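Local structure of scavenger receptor with C-type lectin type I (Homo sapiens, 2OX8) at residues Ser69-Asn73 against Glu74-Leu78; Glu24-Glu27 against Asp28-Phe32; Asp117-Cys120 against Glu121-Asn124; Arg46-Gln49 against Gln50-Lys54. The protein probably serves as a scavenger receptor and binds cell-surface glycans such as Lewis(x) through its C-type carbohydrate-recognition domain. All blocks are in the same frame, centred on the assembly; numbering follows the deposited sequence.

Contact 1: Ser69-Asn73 against Glu74-Leu78. With ZN (zinc ion), chain H.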
loop_
_atom_site.group_PDB
_atom_site.type_symbol
_atom_site.label_atom_id
_atom_site.label_comp_id
_atom_site.label_asym_id
_atom_site.label_seq_id
_atom_site.Cartn_x
_atom_site.Cartn_y
_atom_site.Cartn_z
ATOM N N SER A 69 -11.121 6.203 3.893
ATOM C CA SER A 69 -12.522 6.054 3.525
ATOM C C SER A 69 -13.509 5.800 4.676
ATOM O O SER A 69 -14.666 6.207 4.591
ATOM C CB SER A 69 -12.660 4.934 2.491
ATOM O OG SER A 69 -12.243 3.691 3.032
ATOM N N GLU A 70 -13.084 5.119 5.734
ATOM C CA GLU A 70 -13.993 4.867 6.852
ATOM C C GLU A 70 -14.382 6.225 7.444
ATOM O O GLU A 70 -15.562 6.548 7.583
ATOM C CB GLU A 70 -13.312 4.021 7.937
ATOM C CG GLU A 70 -14.275 3.476 8.995
ATOM C CD GLU A 70 -13.746 3.592 10.427
ATOM O OE1 GLU A 70 -12.597 3.158 10.691
ATOM O OE2 GLU A 70 -14.491 4.111 11.294
ATOM N N ARG A 71 -13.363 7.010 7.787
ATOM C CA ARG A 71 -13.535 8.338 8.363
ATOM C C ARG A 71 -12.493 9.276 7.763
ATOM O O ARG A 71 -11.307 9.154 8.052
ATOM C CB ARG A 71 -13.332 8.291 9.875
ATOM C CG ARG A 71 -14.227 7.325 10.609
ATOM C CD ARG A 71 -13.773 7.237 12.051
ATOM N NE ARG A 71 -14.436 6.173 12.796
ATOM C CZ ARG A 71 -14.001 5.712 13.963
ATOM N NH1 ARG A 71 -12.902 6.222 14.512
ATOM N NH2 ARG A 71 -14.667 4.745 14.580
ATOM N N GLU A 72 -12.946 10.219 6.943
ATOM C CA GLU A 72 -12.059 11.178 6.289
ATOM C C GLU A 72 -10.917 11.707 7.173
ATOM O O GLU A 72 -11.121 12.067 8.332
ATOM C CB GLU A 72 -12.886 12.343 5.751
ATOM C CG GLU A 72 -12.117 13.284 4.842
ATOM C CD GLU A 72 -11.400 12.556 3.717
ATOM O OE1 GLU A 72 -12.025 11.702 3.044
ATOM O OE2 GLU A 72 -10.207 12.852 3.507
ATOM N N ASN A 73 -9.715 11.733 6.600
ATOM C CA ASN A 73 -8.498 12.201 7.267
ATOM C C ASN A 73 -8.002 11.324 8.410
ATOM O O ASN A 73 -7.005 11.656 9.053
ATOM C CB ASN A 73 -8.676 13.627 7.780
ATOM C CG ASN A 73 -9.276 14.542 6.743
ATOM O OD1 ASN A 73 -8.851 14.553 5.585
ATOM N ND2 ASN A 73 -10.271 15.328 7.153
ATOM N N GLU A 74 -8.698 10.219 8.669
ATOM C CA GLU A 74 -8.310 9.282 9.734
ATOM C C GLU A 74 -7.748 8.038 9.022
ATOM O O GLU A 74 -8.415 6.999 8.921
ATOM C CB GLU A 74 -9.546 8.938 10.592
ATOM C CG GLU A 74 -9.273 8.254 11.945
ATOM C CD GLU A 74 -10.549 8.083 12.788
ATOM O OE1 GLU A 74 -10.564 7.263 13.740
ATOM O OE2 GLU A 74 -11.542 8.784 12.496
ATOM N N TRP A 75 -6.518 8.165 8.522
ATOM C CA TRP A 75 -5.867 7.092 7.773
ATOM C C TRP A 75 -5.557 5.876 8.607
ATOM O O TRP A 75 -4.979 5.982 9.689
ATOM C CB TRP A 75 -4.593 7.613 7.069
ATOM C CG TRP A 75 -4.940 8.599 5.988
ATOM C CD1 TRP A 75 -5.436 9.862 6.171
ATOM C CD2 TRP A 75 -5.051 8.331 4.579
ATOM N NE1 TRP A 75 -5.871 10.380 4.977
ATOM C CE2 TRP A 75 -5.647 9.468 3.983
ATOM C CE3 TRP A 75 -4.712 7.238 3.766
ATOM C CZ2 TRP A 75 -5.915 9.546 2.616
ATOM C CZ3 TRP A 75 -4.978 7.316 2.400
ATOM C CH2 TRP A 75 -5.576 8.465 1.839
ATOM N N LYS A 76 -5.957 4.719 8.085
ATOM C CA LYS A 76 -5.753 3.442 8.761
ATOM C C LYS A 76 -5.414 2.307 7.806
ATOM O O LYS A 76 -5.774 2.324 6.626
ATOM C CB LYS A 76 -7.016 3.033 9.519
ATOM C CG LYS A 76 -7.439 3.922 10.666
ATOM C CD LYS A 76 -8.753 3.395 11.206
ATOM C CE LYS A 76 -9.374 4.299 12.253
ATOM N NZ LYS A 76 -10.819 3.950 12.396
ATOM N N TRP A 77 -4.722 1.309 8.339
ATOM C CA TRP A 77 -4.368 0.132 7.571
ATOM C C TRP A 77 -5.648 -0.696 7.559
ATOM O O TRP A 77 -6.440 -0.591 8.497
ATOM C CB TRP A 77 -3.256 -0.627 8.277
ATOM C CG TRP A 77 -1.968 0.105 8.319
ATOM C CD1 TRP A 77 -1.332 0.574 9.427
ATOM C CD2 TRP A 77 -1.115 0.408 7.206
ATOM N NE1 TRP A 77 -0.130 1.147 9.077
ATOM C CE2 TRP A 77 0.027 1.059 7.721
ATOM C CE3 TRP A 77 -1.206 0.188 5.826
ATOM C CZ2 TRP A 77 1.072 1.495 6.907
ATOM C CZ3 TRP A 77 -0.162 0.625 5.014
ATOM C CH2 TRP A 77 0.960 1.271 5.559
ATOM N N LEU A 78 -5.860 -1.508 6.526
ATOM C CA LEU A 78 -7.083 -2.311 6.431
ATOM C C LEU A 78 -7.447 -3.135 7.687
ATOM O O LEU A 78 -8.525 -3.719 7.750
ATOM C CB LEU A 78 -7.002 -3.260 5.228
ATOM C CG LEU A 78 -6.807 -2.630 3.856
ATOM C CD1 LEU A 78 -6.482 -3.713 2.848
ATOM C CD2 LEU A 78 -8.033 -1.851 3.457
HETATM ZN ZN ZN H . -10.092 10.689 2.099
#

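Contact 2: Glu24-Glu27 against Asp28-Phe32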
loop_
_atom_site.group_PDB
_atom_site.type_symbol
_atom_site.label_atom_id
_atom_site.label_comp_id
_atom_site.label_asym_id
_atom_site.label_seq_id
_atom_site.Cartn_x
_atom_site.Cartn_y
_atom_site.Cartn_z
ATOM N N GLU A 24 -4.850 -2.578 -11.331
ATOM C CA GLU A 24 -6.293 -2.583 -11.132
ATOM C C GLU A 24 -6.795 -1.545 -10.128
ATOM O O GLU A 24 -6.011 -0.847 -9.472
ATOM C CB GLU A 24 -6.763 -3.989 -10.727
ATOM C CG GLU A 24 -6.644 -4.983 -11.876
ATOM C CD GLU A 24 -7.463 -6.234 -11.694
ATOM O OE1 GLU A 24 -8.681 -6.106 -11.432
ATOM O OE2 GLU A 24 -6.894 -7.343 -11.836
ATOM N N ILE A 25 -8.114 -1.431 -10.036
ATOM C CA ILE A 25 -8.736 -0.494 -9.111
ATOM C C ILE A 25 -8.421 -0.919 -7.679
ATOM O O ILE A 25 -8.260 -2.115 -7.382
ATOM C CB ILE A 25 -10.265 -0.443 -9.339
ATOM C CG1 ILE A 25 -10.567 0.392 -10.587
ATOM C CG2 ILE A 25 -10.978 0.129 -8.116
ATOM C CD1 ILE A 25 -12.022 0.354 -10.998
ATOM N N PHE A 26 -8.323 0.055 -6.786
ATOM C CA PHE A 26 -7.998 -0.263 -5.416
ATOM C C PHE A 26 -8.841 -1.412 -4.900
ATOM O O PHE A 26 -8.309 -2.389 -4.368
ATOM C CB PHE A 26 -8.194 0.945 -4.522
ATOM C CG PHE A 26 -7.691 0.744 -3.129
ATOM C CD1 PHE A 26 -6.394 1.106 -2.788
ATOM C CD2 PHE A 26 -8.512 0.197 -2.151
ATOM C CE1 PHE A 26 -5.926 0.928 -1.490
ATOM C CE2 PHE A 26 -8.050 0.014 -0.846
ATOM C CZ PHE A 26 -6.761 0.377 -0.516
ATOM N N GLU A 27 -10.154 -1.320 -5.073
ATOM C CA GLU A 27 -11.024 -2.375 -4.575
ATOM C C GLU A 27 -10.799 -3.717 -5.265
ATOM O O GLU A 27 -11.055 -4.760 -4.675
ATOM C CB GLU A 27 -12.496 -1.963 -4.676
ATOM C CG GLU A 27 -13.314 -2.338 -3.424
ATOM C CD GLU A 27 -13.138 -1.356 -2.241
ATOM O OE1 GLU A 27 -13.461 -1.730 -1.087
ATOM O OE2 GLU A 27 -12.695 -0.209 -2.465
ATOM N N ASP A 28 -10.330 -3.710 -6.509
ATOM C CA ASP A 28 -10.076 -4.974 -7.198
ATOM C C ASP A 28 -8.744 -5.529 -6.708
ATOM O O ASP A 28 -8.560 -6.744 -6.598
ATOM C CB ASP A 28 -10.042 -4.783 -8.714
ATOM C CG ASP A 28 -11.431 -4.633 -9.316
ATOM O OD1 ASP A 28 -11.549 -4.723 -10.563
ATOM O OD2 ASP A 28 -12.402 -4.424 -8.547
ATOM N N ALA A 29 -7.815 -4.630 -6.406
ATOM C CA ALA A 29 -6.525 -5.051 -5.888
ATOM C C ALA A 29 -6.829 -5.683 -4.533
ATOM O O ALA A 29 -6.336 -6.769 -4.193
ATOM C CB ALA A 29 -5.591 -3.841 -5.712
ATOM N N LYS A 30 -7.660 -4.978 -3.778
ATOM C CA LYS A 30 -8.087 -5.391 -2.447
ATOM C C LYS A 30 -8.636 -6.806 -2.455
ATOM O O LYS A 30 -8.288 -7.626 -1.601
ATOM C CB LYS A 30 -9.148 -4.414 -1.942
ATOM C CG LYS A 30 -9.655 -4.690 -0.546
ATOM C CD LYS A 30 -10.166 -3.420 0.116
ATOM C CE LYS A 30 -10.816 -3.728 1.444
ATOM N NZ LYS A 30 -10.942 -2.521 2.308
ATOM N N LEU A 31 -9.481 -7.098 -3.439
ATOM C CA LEU A 31 -10.099 -8.412 -3.560
ATOM C C LEU A 31 -9.165 -9.517 -4.056
ATOM O O LEU A 31 -9.394 -10.694 -3.778
ATOM C CB LEU A 31 -11.343 -8.305 -4.460
ATOM C CG LEU A 31 -12.465 -7.459 -3.819
ATOM C CD1 LEU A 31 -13.400 -6.872 -4.886
ATOM C CD2 LEU A 31 -13.226 -8.326 -2.816
ATOM N N PHE A 32 -8.123 -9.144 -4.794
ATOM C CA PHE A 32 -7.169 -10.115 -5.312
ATOM C C PHE A 32 -6.360 -10.691 -4.160
ATOM O O PHE A 32 -6.242 -11.909 -4.024
ATOM C CB PHE A 32 -6.249 -9.442 -6.338
ATOM C CG PHE A 32 -5.086 -10.292 -6.764
ATOM C CD1 PHE A 32 -5.076 -10.899 -8.011
ATOM C CD2 PHE A 32 -3.989 -10.480 -5.911
ATOM C CE1 PHE A 32 -3.994 -11.689 -8.415
ATOM C CE2 PHE A 32 -2.907 -11.263 -6.299
ATOM C CZ PHE A 32 -2.910 -11.870 -7.559
#

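Contact 3: Asp117-Cys120 against Glu121-Asn124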
loop_
_atom_site.group_PDB
_atom_site.type_symbol
_atom_site.label_atom_id
_atom_site.label_comp_id
_atom_site.label_asym_id
_atom_site.label_seq_id
_atom_site.Cartn_x
_atom_site.Cartn_y
_atom_site.Cartn_z
ATOM N N ASP A 117 -1.325 9.747 -1.757
ATOM C CA ASP A 117 -2.697 9.303 -1.719
ATOM C C ASP A 117 -3.311 9.589 -3.071
ATOM O O ASP A 117 -3.595 10.728 -3.402
ATOM C CB ASP A 117 -3.467 10.014 -0.604
ATOM C CG ASP A 117 -3.620 11.483 -0.856
ATOM O OD1 ASP A 117 -2.584 12.140 -1.091
ATOM O OD2 ASP A 117 -4.768 11.976 -0.817
ATOM N N PHE A 118 -3.484 8.538 -3.857
ATOM C CA PHE A 118 -4.063 8.643 -5.183
ATOM C C PHE A 118 -5.561 8.481 -5.029
ATOM O O PHE A 118 -6.067 8.327 -3.913
ATOM C CB PHE A 118 -3.566 7.508 -6.082
ATOM C CG PHE A 118 -2.099 7.241 -5.974
ATOM C CD1 PHE A 118 -1.549 6.766 -4.789
ATOM C CD2 PHE A 118 -1.263 7.450 -7.067
ATOM C CE1 PHE A 118 -0.187 6.505 -4.697
ATOM C CE2 PHE A 118 0.102 7.190 -6.979
ATOM C CZ PHE A 118 0.639 6.718 -5.796
ATOM N N GLN A 119 -6.272 8.521 -6.152
ATOM C CA GLN A 119 -7.702 8.304 -6.111
ATOM C C GLN A 119 -7.925 6.839 -6.444
ATOM O O GLN A 119 -7.283 6.284 -7.339
ATOM C CB GLN A 119 -8.463 9.148 -7.136
ATOM C CG GLN A 119 -9.961 8.838 -7.069
ATOM C CD GLN A 119 -10.737 9.306 -8.273
ATOM O OE1 GLN A 119 -11.050 10.491 -8.403
ATOM N NE2 GLN A 119 -11.055 8.376 -9.168
ATOM N N CYS A 120 -8.838 6.209 -5.725
ATOM C CA CYS A 120 -9.134 4.814 -5.976
ATOM C C CYS A 120 -9.700 4.780 -7.393
ATOM O O CYS A 120 -9.763 5.814 -8.058
ATOM C CB CYS A 120 -10.144 4.332 -4.944
ATOM S SG CYS A 120 -9.881 5.114 -3.309
ATOM N N GLU A 121 -10.107 3.614 -7.874
ATOM C CA GLU A 121 -10.638 3.528 -9.238
ATOM C C GLU A 121 -9.558 3.864 -10.267
ATOM O O GLU A 121 -9.718 3.602 -11.458
ATOM C CB GLU A 121 -11.860 4.443 -9.410
ATOM C CG GLU A 121 -13.129 3.858 -8.794
ATOM C CD GLU A 121 -14.370 4.671 -9.105
ATOM O OE1 GLU A 121 -14.492 5.798 -8.577
ATOM O OE2 GLU A 121 -15.226 4.183 -9.881
ATOM N N ASP A 122 -8.466 4.461 -9.798
ATOM C CA ASP A 122 -7.334 4.748 -10.662
ATOM C C ASP A 122 -6.639 3.385 -10.699
ATOM O O ASP A 122 -6.680 2.634 -9.718
ATOM C CB ASP A 122 -6.423 5.792 -10.021
ATOM C CG ASP A 122 -6.532 7.157 -10.685
ATOM O OD1 ASP A 122 -7.648 7.524 -11.116
ATOM O OD2 ASP A 122 -5.502 7.869 -10.765
ATOM N N VAL A 123 -6.009 3.050 -11.814
ATOM C CA VAL A 123 -5.363 1.751 -11.919
ATOM C C VAL A 123 -3.882 1.816 -11.544
ATOM O O VAL A 123 -3.174 2.741 -11.927
ATOM C CB VAL A 123 -5.533 1.176 -13.351
ATOM C CG1 VAL A 123 -5.013 -0.234 -13.415
ATOM C CG2 VAL A 123 -6.997 1.187 -13.743
ATOM N N ASN A 124 -3.433 0.835 -10.765
ATOM C CA ASN A 124 -2.045 0.756 -10.334
ATOM C C ASN A 124 -1.699 -0.682 -10.028
ATOM O O ASN A 124 -2.573 -1.542 -9.943
ATOM C CB ASN A 124 -1.787 1.556 -9.049
ATOM C CG ASN A 124 -1.973 3.047 -9.229
ATOM O OD1 ASN A 124 -3.068 3.571 -9.017
ATOM N ND2 ASN A 124 -0.906 3.742 -9.617
#

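Contact 4: Arg46-Gln49 against Gln50-Lys54. With ZN (zinc ion), chain F.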
loop_
_atom_site.group_PDB
_atom_site.type_symbol
_atom_site.label_atom_id
_atom_site.label_comp_id
_atom_site.label_asym_id
_atom_site.label_seq_id
_atom_site.Cartn_x
_atom_site.Cartn_y
_atom_site.Cartn_z
ATOM N N ARG A 46 10.443 1.106 9.572
ATOM C CA ARG A 46 11.307 1.636 8.531
ATOM C C ARG A 46 12.050 0.511 7.835
ATOM O O ARG A 46 12.205 0.540 6.616
ATOM C CB ARG A 46 12.314 2.635 9.116
ATOM C CG ARG A 46 13.034 2.163 10.371
ATOM C CD ARG A 46 14.266 3.020 10.659
ATOM N NE ARG A 46 15.000 2.573 11.844
ATOM C CZ ARG A 46 14.651 2.865 13.095
ATOM N NH1 ARG A 46 13.575 3.607 13.328
ATOM N NH2 ARG A 46 15.383 2.421 14.110
ATOM N N GLU A 47 12.499 -0.481 8.608
ATOM C CA GLU A 47 13.234 -1.610 8.047
ATOM C C GLU A 47 12.417 -2.305 6.979
ATOM O O GLU A 47 12.964 -2.706 5.952
ATOM C CB GLU A 47 13.611 -2.644 9.114
ATOM C CG GLU A 47 14.556 -2.168 10.207
ATOM C CD GLU A 47 13.819 -1.589 11.417
ATOM O OE1 GLU A 47 13.385 -0.413 11.362
ATOM O OE2 GLU A 47 13.666 -2.328 12.423
ATOM N N GLU A 48 11.117 -2.469 7.220
ATOM C CA GLU A 48 10.256 -3.116 6.243
ATOM C C GLU A 48 10.169 -2.186 5.033
ATOM O O GLU A 48 10.377 -2.610 3.901
ATOM C CB GLU A 48 8.855 -3.386 6.830
ATOM C CG GLU A 48 7.900 -4.116 5.873
ATOM C CD GLU A 48 6.497 -4.331 6.451
ATOM O OE1 GLU A 48 5.670 -5.020 5.822
ATOM O OE2 GLU A 48 6.208 -3.811 7.531
ATOM N N GLN A 49 9.888 -0.914 5.285
ATOM C CA GLN A 49 9.796 0.084 4.216
ATOM C C GLN A 49 11.070 0.116 3.364
ATOM O O GLN A 49 10.997 0.235 2.150
ATOM C CB GLN A 49 9.517 1.474 4.809
ATOM C CG GLN A 49 9.635 2.629 3.837
ATOM C CD GLN A 49 8.581 2.618 2.760
ATOM O OE1 GLN A 49 7.388 2.778 3.037
ATOM N NE2 GLN A 49 9.011 2.428 1.511
ATOM N N GLN A 50 12.234 -0.004 3.987
ATOM C CA GLN A 50 13.477 -0.002 3.215
ATOM C C GLN A 50 13.620 -1.266 2.363
ATOM O O GLN A 50 14.218 -1.226 1.294
ATOM C CB GLN A 50 14.693 0.140 4.142
ATOM C CG GLN A 50 14.655 1.425 4.978
ATOM C CD GLN A 50 15.895 1.622 5.847
ATOM O OE1 GLN A 50 16.295 0.727 6.602
ATOM N NE2 GLN A 50 16.500 2.804 5.748
ATOM N N TRP A 51 13.067 -2.383 2.839
ATOM C CA TRP A 51 13.144 -3.651 2.113
ATOM C C TRP A 51 12.202 -3.631 0.924
ATOM O O TRP A 51 12.564 -4.027 -0.181
ATOM C CB TRP A 51 12.749 -4.814 3.011
ATOM C CG TRP A 51 12.734 -6.118 2.290
ATOM C CD1 TRP A 51 13.812 -6.876 1.959
ATOM C CD2 TRP A 51 11.580 -6.813 1.776
ATOM N NE1 TRP A 51 13.414 -8.002 1.270
ATOM C CE2 TRP A 51 12.049 -7.990 1.141
ATOM C CE3 TRP A 51 10.201 -6.557 1.787
ATOM C CZ2 TRP A 51 11.186 -8.911 0.519
ATOM C CZ3 TRP A 51 9.344 -7.475 1.167
ATOM C CH2 TRP A 51 9.845 -8.637 0.542
ATOM N N ILE A 52 10.980 -3.170 1.172
ATOM C CA ILE A 52 9.971 -3.095 0.134
ATOM C C ILE A 52 10.483 -2.297 -1.058
ATOM O O ILE A 52 10.252 -2.676 -2.207
ATOM C CB ILE A 52 8.678 -2.484 0.698
ATOM C CG1 ILE A 52 7.948 -3.546 1.519
ATOM C CG2 ILE A 52 7.796 -1.963 -0.421
ATOM C CD1 ILE A 52 6.692 -3.047 2.234
ATOM N N LYS A 53 11.188 -1.200 -0.774
ATOM C CA LYS A 53 11.763 -0.344 -1.815
ATOM C C LYS A 53 12.847 -1.080 -2.624
ATOM O O LYS A 53 12.863 -1.006 -3.847
ATOM C CB LYS A 53 12.353 0.925 -1.181
ATOM C CG LYS A 53 13.132 1.815 -2.139
ATOM C CD LYS A 53 13.957 2.852 -1.374
ATOM C CE LYS A 53 15.117 3.414 -2.221
ATOM N NZ LYS A 53 16.122 4.215 -1.430
ATOM N N LYS A 54 13.748 -1.787 -1.942
ATOM C CA LYS A 54 14.814 -2.533 -2.618
ATOM C C LYS A 54 14.192 -3.469 -3.656
ATOM O O LYS A 54 14.720 -3.625 -4.754
ATOM C CB LYS A 54 15.612 -3.378 -1.621
ATOM C CG LYS A 54 16.007 -2.674 -0.338
ATOM C CD LYS A 54 17.305 -1.901 -0.477
ATOM C CE LYS A 54 17.570 -1.044 0.767
ATOM N NZ LYS A 54 16.550 0.055 0.925
HETATM ZN ZN ZN F . 3.904 -5.431 6.616
#

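Contact 1: Ser69-Asn73 against Glu74-Leu78
Glu74 closes a type II beta turn that starts at Arg71, its N donating to Arg71 O at 2.9 Å, and so brings its side chain back beside that arginine. The two chains run alongside each other in the same direction. With CG anti to the backbone N (chi1 -165°) and the rest extended, Glu74 sets OE1 2.7 Å from Arg71 NH1, a salt bridge on the syn side of the carboxylate. The carboxylate and guanidinium planes are 53° apart, and the N-H is bent away from a straight approach (133°). Next comes Trp75, which turns from the charges into the interior. Its CD1 meets Asn73 C obliquely at 3.7 Å, and beyond the turn the ring packs against Trp88 and His100, a place that suits a broad apolar side chain. Lys76 then stretches back across the turn to Glu70, its NZ 2.6 Å from Glu70 OE1. The same NZ stands over one face of the Arg71 guanidinium, 3.7 Å from Arg71 NH1. The carboxylates of Glu70 and Glu74 offset this meeting of like charges: Glu70 OE2 also pairs with Arg71 NE at 2.6 Å, and Glu74 OE1 forms a longer salt bridge to Lys76 NZ. The four residues form a surface salt-bridge network braced on a beta turn. Within that turn Glu72 grips a zinc ion through OE1 (2.4 Å) and OE2, with Asp68, His100 and Asp105, consistent with the auxiliary cation site of C-type lectin domains.

Contact 2: Glu24-Glu27 against Asp28-Phe32
Ile25 O and Ala29 N, 2.7 Å apart, make the first i to i+4 bond of the helix that starts at Phe26, and Phe26 O to Lys30 N (2.7 Å) repeats it; Glu27 O to Leu31 N is longer, at 3.1 Å. Ile25 holds the N-cap position, where its hydrocarbon side chain can offer no acceptor to the first turn. Glu24, just before it, reaches forward over the first turn. Its CB touches Asp28 CB at 3.9 Å, and Glu24 OE1 comes 3.3 Å from Asp28 OD1, the two carboxylate planes turned almost perpendicular (87°). One turn after Phe26, Lys30 has CG anti to the backbone N (chi1 -178°) and runs out extended past two neighbours. Its CD lies 4.1 Å from Phe26 CE2 and 3.9 Å from Glu27 OE1. Phe26 itself turns inward to meet Trp63 edge-to-face, and small Ala29 fits beside it against Trp63 and Leu40. Glu27 runs alongside Lys30, yet its OE1 stays 4.3 Å from Lys30 NZ, attracted but beyond a salt bridge. Acidic groups thus gather at the amino end of the helix, where the dipole would be expected to ease their crowding, although the closeness of Glu24 to Asp28 may raise the pKa of one carboxylate.

Contact 3: Asp117-Cys120 against Glu121-Asn124
The side-chain amide of Gln119 lies across the beginning of the Glu121 side chain, its NE2 4.0 Å from Glu121 CB. Extended with CG anti to the backbone N (chi1 178°), the chain then donates NE2 to Cys120 O at 3.1 Å. The acceptor lies in the plane of the amide, which helps hold the rotation of that group, and the bond is fairly straight (156°). Asp122 crosses Gln119 at about a right angle, with OD1 4.0 Å from Gln119 NE2, too far for more than weak attraction. Between them the backbone bends sharply: Glu121 has a positive phi (65°), and Asp122 N approaches Gln119 O at 3.3 Å, a hydrogen bond whose atoms are less surely placed. Polar and acidic residues suit this surface bend. Farther on, the Phe118 ring meets Asn124 ND2 loosely and obliquely, CE2 to ND2 being 4.5 Å. The bend follows strand 115-118, which carries the Trp-Asn-Asp signature of C-type lectins, a sequence that in relatives helps bind calcium; here it ends at Asp117, packed on Trp75 and His100. The disulfide from Cys120 to Cys106 ties the bend to strand 106-109, and Asn124 leads into strand 125-131.

Contact 4: Arg46-Gln49 against Gln50-Lys54
Helix 46-55, one of the two alpha helices of this C-type lectin domain, supplies a zinc ligand from its first turn: Glu48, whose side chain runs alongside that of Ile52 one turn later. The chain of Glu48 is fully extended, CG anti to the backbone N (chi1 -178°), which carries its carboxylate well clear of the helix. OE1 binds the zinc ion at 2.0 Å, whereas OE2 stays 3.0 Å from the metal. Both oxygens are fixed by further bonds, OE1 to Tyr17 OH and OE2 to Asn44 N, which should leave the carboxylate little freedom to rotate; Glu129 and the carbonyl of Phe42 bind the same ion. Ile52 CD1 packs on Glu48 CG at 4.0 Å, an apolar flank for the hydrocarbon part of the ligand. The backbone beneath is regular: Ile52 N donates to Glu48 O at 2.9 Å, and Gln50 N to Arg46 O at 2.7 Å. Gln50, on the exposed side, lays CG against that same carbonyl, 3.1 Å from Arg46 O. Gln49 instead faces inward, bent at its second torsion, and its buried OE1 accepts a hydrogen bond from Trp115 NE1. A long amide suits this place because it can satisfy an indole N-H inside the protein. Trp51 stacks on Phe12 and also meets Tyr17, so the helix packs against strands 9-12 and 15-19 on that flank, while Gln49 joins it to strand 115-118 and the zinc ion links it to strand 125-131.

Overall arrangement
Contacts 2 and 3 are close neighbours, their centres about 10 Å apart. Glu24 N lies 2.9 Å from Asn124 O, probably a hydrogen bond, and Phe26 CB packs on Cys120 CB at 3.9 Å. Contact 1 touches both: Trp75 CH2 lies 3.6 Å from Asp117 CB, and Leu78 meets the end of Lys30, although the centres of contacts 1 and 2 are about 17 Å apart. Contact 4 stands across the centre of the domain, its centre about 23 Å from those of contacts 1 and 2. Contacts 1 and 4 each hold a ligand, Glu72 and Glu48, of a different zinc ion, while the Cys120 side chain in contact 3 is about 8 Å from the zinc ion bound by Glu72.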